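Local coordinates for protein small ribosomal subunit biogenesis GTPase RsgA (Thermotoga maritima, PDB 1U0L) that probably assists late maturation of the 30S ribosomal subunit as a circularly permuted, zinc-binding GTPase that hydrolyses GTP slowly, at residues E240-F251 with R284-L295. Numbering follows the deposited sequence.
Sequences EPEELKHYFKEF and RYENYVKMFYEL
Tyr288, followed outward from helix 282-296, meets Leu244, Lys245, Phe248 and Phe251 from CB to OH. Tyr288 CB lies over a face of the Phe248 ring, 3.6 Å from its centroid, a CH-pi contact. With CG anti to the backbone N (chi1 161°), the ring meets both phenylalanines, Phe248 at its CD1 edge and Phe251 over one face. The Phe248 pair is edge-to-face with planes at 69°. In the second such pair Phe251 supplies the edge and the tyrosine the face, the planes at 89°. Further out, Tyr288 CE1 reaches Leu244 CD1 at 3.7 Å, and OH passes Lys245 CB to hydrogen-bond the Asn262 carbonyl oxygen. This aromatic cluster belongs to the zinc-binding domain: Phe251 also pairs edge-to-face with the zinc ligand His263. Cut back to alanine, Tyr288 would probably leave a gap beside Phe248, Phe251 and Leu244, and the Asn262 carbonyl without this donor. Leu244 fits as a knob among Tyr288, Met291, Phe292 and Leu295, its CD1 3.5 Å from Met291 CB. Against Phe248, whose CD2 covers one guanidinium face, Arg284 forms a salt bridge with Glu250, Arg284 NH2 meeting Glu250 OE1 on the syn side at 2.7 Å; the NE-OE2 approach is too short to be relied on. Asp105 of helix 101-113 pairs with NH1.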
# COMPACT_ATOMS: atom_id res chain seq x y z
N GLU A 240 -5.07 -12.96 -12.94
CA GLU A 240 -5.17 -13.67 -14.21
C GLU A 240 -4.40 -12.85 -15.23
O GLU A 240 -4.39 -11.63 -15.17
CB GLU A 240 -6.63 -13.81 -14.64
CG GLU A 240 -7.13 -15.25 -14.80
CD GLU A 240 -7.00 -16.07 -13.53
OE1 GLU A 240 -5.89 -16.59 -13.26
OE2 GLU A 240 -8.00 -16.20 -12.80
N PRO A 241 -3.76 -13.52 -16.20
CA PRO A 241 -2.99 -12.80 -17.22
C PRO A 241 -3.77 -11.64 -17.84
O PRO A 241 -3.33 -10.49 -17.82
CB PRO A 241 -2.67 -13.89 -18.24
CG PRO A 241 -2.60 -15.13 -17.39
CD PRO A 241 -3.81 -14.96 -16.49
N GLU A 242 -4.93 -11.96 -18.40
CA GLU A 242 -5.79 -10.97 -19.06
C GLU A 242 -6.28 -9.87 -18.11
O GLU A 242 -6.86 -8.89 -18.56
CB GLU A 242 -6.99 -11.68 -19.70
CG GLU A 242 -7.63 -12.74 -18.81
CD GLU A 242 -6.89 -14.07 -18.84
OE1 GLU A 242 -7.06 -14.87 -17.89
OE2 GLU A 242 -6.15 -14.33 -19.82
N GLU A 243 -6.05 -10.05 -16.82
CA GLU A 243 -6.47 -9.08 -15.82
C GLU A 243 -5.43 -7.99 -15.56
O GLU A 243 -5.76 -6.81 -15.37
CB GLU A 243 -6.80 -9.82 -14.52
CG GLU A 243 -7.02 -8.94 -13.31
CD GLU A 243 -7.36 -9.75 -12.07
OE1 GLU A 243 -7.42 -9.16 -10.97
OE2 GLU A 243 -7.57 -10.98 -12.21
N LEU A 244 -4.16 -8.40 -15.56
CA LEU A 244 -3.03 -7.51 -15.32
C LEU A 244 -3.12 -6.14 -16.02
O LEU A 244 -2.84 -5.12 -15.40
CB LEU A 244 -1.76 -8.22 -15.78
CG LEU A 244 -0.49 -8.22 -14.92
CD1 LEU A 244 0.68 -8.54 -15.83
CD2 LEU A 244 -0.28 -6.89 -14.24
N LYS A 245 -3.49 -6.13 -17.29
CA LYS A 245 -3.57 -4.88 -18.07
C LYS A 245 -4.35 -3.75 -17.40
O LYS A 245 -4.12 -2.58 -17.68
CB LYS A 245 -4.17 -5.16 -19.46
CG LYS A 245 -5.68 -5.33 -19.44
CD LYS A 245 -6.24 -5.72 -20.78
CE LYS A 245 -5.88 -7.14 -21.13
NZ LYS A 245 -6.87 -7.71 -22.08
N HIS A 246 -5.28 -4.11 -16.51
CA HIS A 246 -6.08 -3.11 -15.81
C HIS A 246 -5.33 -2.50 -14.64
O HIS A 246 -5.84 -1.64 -13.94
CB HIS A 246 -7.37 -3.74 -15.26
CG HIS A 246 -8.22 -4.38 -16.30
ND1 HIS A 246 -8.66 -3.71 -17.42
CD2 HIS A 246 -8.72 -5.64 -16.39
CE1 HIS A 246 -9.38 -4.53 -18.16
NE2 HIS A 246 -9.44 -5.71 -17.56
N TYR A 247 -4.10 -2.94 -14.43
CA TYR A 247 -3.33 -2.44 -13.31
C TYR A 247 -2.15 -1.57 -13.74
O TYR A 247 -1.16 -1.41 -13.02
CB TYR A 247 -2.91 -3.63 -12.46
CG TYR A 247 -4.12 -4.38 -11.93
CD1 TYR A 247 -4.09 -5.76 -11.78
CD2 TYR A 247 -5.27 -3.69 -11.54
CE1 TYR A 247 -5.19 -6.45 -11.25
CE2 TYR A 247 -6.37 -4.37 -11.00
CZ TYR A 247 -6.31 -5.75 -10.86
OH TYR A 247 -7.35 -6.42 -10.27
N PHE A 248 -2.29 -1.01 -14.94
CA PHE A 248 -1.32 -0.10 -15.53
C PHE A 248 -2.13 1.09 -16.04
O PHE A 248 -2.50 1.12 -17.21
CB PHE A 248 -0.61 -0.76 -16.71
CG PHE A 248 0.58 -1.60 -16.32
CD1 PHE A 248 0.42 -2.88 -15.81
CD2 PHE A 248 1.87 -1.09 -16.48
CE1 PHE A 248 1.51 -3.64 -15.44
CE2 PHE A 248 2.98 -1.84 -16.12
CZ PHE A 248 2.80 -3.13 -15.60
N LYS A 249 -2.44 2.04 -15.15
CA LYS A 249 -3.21 3.23 -15.51
C LYS A 249 -3.16 3.52 -17.01
O LYS A 249 -4.18 3.44 -17.69
CB LYS A 249 -2.67 4.48 -14.82
CG LYS A 249 -2.90 4.61 -13.32
CD LYS A 249 -2.74 6.09 -12.92
CE LYS A 249 -2.79 6.28 -11.44
NZ LYS A 249 -3.94 5.52 -10.85
N GLU A 250 -1.97 3.86 -17.50
CA GLU A 250 -1.76 4.18 -18.91
C GLU A 250 -2.61 3.37 -19.87
O GLU A 250 -3.14 3.90 -20.83
CB GLU A 250 -0.29 3.98 -19.31
CG GLU A 250 0.71 4.62 -18.39
CD GLU A 250 1.40 3.59 -17.53
OE1 GLU A 250 0.69 2.82 -16.84
OE2 GLU A 250 2.65 3.56 -17.55
N PHE A 251 -2.72 2.07 -19.61
CA PHE A 251 -3.51 1.19 -20.46
C PHE A 251 -4.98 1.39 -20.09
O PHE A 251 -5.46 0.84 -19.09
CB PHE A 251 -3.14 -0.28 -20.23
CG PHE A 251 -1.67 -0.60 -20.37
CD1 PHE A 251 -0.72 0.41 -20.47
CD2 PHE A 251 -1.23 -1.92 -20.35
CE1 PHE A 251 0.62 0.11 -20.54
CE2 PHE A 251 0.11 -2.22 -20.43
CZ PHE A 251 1.04 -1.21 -20.52
N ARG A 284 7.50 0.66 -18.71
CA ARG A 284 6.16 0.25 -18.31
C ARG A 284 5.71 -0.93 -19.15
O ARG A 284 5.43 -2.02 -18.62
CB ARG A 284 5.18 1.42 -18.46
CG ARG A 284 5.43 2.56 -17.48
CD ARG A 284 5.11 2.16 -16.04
NE ARG A 284 3.67 2.05 -15.84
CZ ARG A 284 3.07 1.77 -14.68
NH1 ARG A 284 3.80 1.57 -13.60
NH2 ARG A 284 1.75 1.70 -14.61
N TYR A 285 5.65 -0.72 -20.46
CA TYR A 285 5.23 -1.79 -21.36
C TYR A 285 6.03 -3.08 -21.10
O TYR A 285 5.46 -4.17 -20.92
CB TYR A 285 5.42 -1.37 -22.82
CG TYR A 285 4.91 -2.43 -23.75
CD1 TYR A 285 3.54 -2.66 -23.88
CD2 TYR A 285 5.78 -3.31 -24.39
CE1 TYR A 285 3.06 -3.72 -24.62
CE2 TYR A 285 5.30 -4.38 -25.13
CZ TYR A 285 3.94 -4.58 -25.23
OH TYR A 285 3.44 -5.67 -25.91
N GLU A 286 7.35 -2.92 -21.09
CA GLU A 286 8.30 -4.00 -20.89
C GLU A 286 8.00 -4.84 -19.67
O GLU A 286 7.85 -6.07 -19.78
CB GLU A 286 9.70 -3.39 -20.77
CG GLU A 286 10.83 -4.39 -20.70
CD GLU A 286 12.18 -3.70 -20.66
OE1 GLU A 286 12.44 -2.96 -19.69
OE2 GLU A 286 12.97 -3.89 -21.61
N ASN A 287 7.89 -4.19 -18.52
CA ASN A 287 7.61 -4.89 -17.28
C ASN A 287 6.23 -5.54 -17.29
O ASN A 287 6.06 -6.66 -16.76
CB ASN A 287 7.76 -3.92 -16.10
CG ASN A 287 9.18 -3.42 -15.93
OD1 ASN A 287 10.12 -4.21 -15.93
ND2 ASN A 287 9.34 -2.11 -15.79
N TYR A 288 5.25 -4.86 -17.90
CA TYR A 288 3.90 -5.40 -17.99
C TYR A 288 3.92 -6.71 -18.78
O TYR A 288 3.31 -7.71 -18.38
CB TYR A 288 2.95 -4.41 -18.66
CG TYR A 288 1.71 -5.11 -19.18
CD1 TYR A 288 0.83 -5.76 -18.30
CD2 TYR A 288 1.48 -5.22 -20.55
CE1 TYR A 288 -0.23 -6.51 -18.78
CE2 TYR A 288 0.42 -5.97 -21.04
CZ TYR A 288 -0.43 -6.62 -20.15
OH TYR A 288 -1.45 -7.39 -20.65
N VAL A 289 4.61 -6.72 -19.92
CA VAL A 289 4.70 -7.94 -20.73
C VAL A 289 5.41 -9.05 -19.97
O VAL A 289 4.97 -10.21 -20.00
CB VAL A 289 5.43 -7.67 -22.06
CG1 VAL A 289 5.65 -8.98 -22.80
CG2 VAL A 289 4.63 -6.70 -22.91
N LYS A 290 6.51 -8.71 -19.30
CA LYS A 290 7.27 -9.67 -18.50
C LYS A 290 6.33 -10.29 -17.48
O LYS A 290 6.23 -11.51 -17.35
CB LYS A 290 8.41 -8.96 -17.76
CG LYS A 290 9.17 -9.84 -16.77
CD LYS A 290 10.10 -10.84 -17.46
CE LYS A 290 10.84 -11.69 -16.44
NZ LYS A 290 11.54 -10.86 -15.42
N MET A 291 5.62 -9.43 -16.75
CA MET A 291 4.66 -9.89 -15.76
C MET A 291 3.57 -10.73 -16.41
O MET A 291 3.17 -11.77 -15.88
CB MET A 291 4.05 -8.70 -15.00
CG MET A 291 4.83 -8.35 -13.73
SD MET A 291 4.10 -7.11 -12.65
CE MET A 291 4.81 -5.64 -13.34
N PHE A 292 3.08 -10.28 -17.56
CA PHE A 292 2.05 -10.99 -18.29
C PHE A 292 2.47 -12.45 -18.43
O PHE A 292 1.83 -13.36 -17.88
CB PHE A 292 1.84 -10.38 -19.68
CG PHE A 292 0.73 -11.02 -20.46
CD1 PHE A 292 -0.58 -10.63 -20.27
CD2 PHE A 292 0.99 -12.09 -21.32
CE1 PHE A 292 -1.63 -11.29 -20.92
CE2 PHE A 292 -0.05 -12.76 -21.97
CZ PHE A 292 -1.36 -12.36 -21.77
N TYR A 293 3.56 -12.67 -19.16
CA TYR A 293 4.06 -14.02 -19.38
C TYR A 293 4.32 -14.81 -18.08
O TYR A 293 4.13 -16.04 -18.03
CB TYR A 293 5.31 -13.94 -20.26
CG TYR A 293 4.99 -13.70 -21.73
CD1 TYR A 293 5.87 -13.00 -22.56
CD2 TYR A 293 3.80 -14.18 -22.29
CE1 TYR A 293 5.58 -12.78 -23.90
CE2 TYR A 293 3.50 -13.96 -23.64
CZ TYR A 293 4.40 -13.26 -24.44
OH TYR A 293 4.08 -13.03 -25.76
N GLU A 294 4.75 -14.10 -17.03
CA GLU A 294 5.01 -14.72 -15.74
C GLU A 294 3.73 -15.30 -15.15
O GLU A 294 3.77 -16.30 -14.45
CB GLU A 294 5.60 -13.71 -14.77
CG GLU A 294 7.10 -13.63 -14.80
CD GLU A 294 7.65 -12.51 -13.95
OE1 GLU A 294 7.18 -12.33 -12.80
OE2 GLU A 294 8.56 -11.80 -14.42
N LEU A 295 2.60 -14.66 -15.44
CA LEU A 295 1.33 -15.13 -14.91
C LEU A 295 0.78 -16.30 -15.72
O LEU A 295 -0.01 -17.09 -15.20
CB LEU A 295 0.31 -13.98 -14.86
CG LEU A 295 0.63 -12.81 -13.92
CD1 LEU A 295 -0.43 -11.72 -14.02
CD2 LEU A 295 0.73 -13.32 -12.50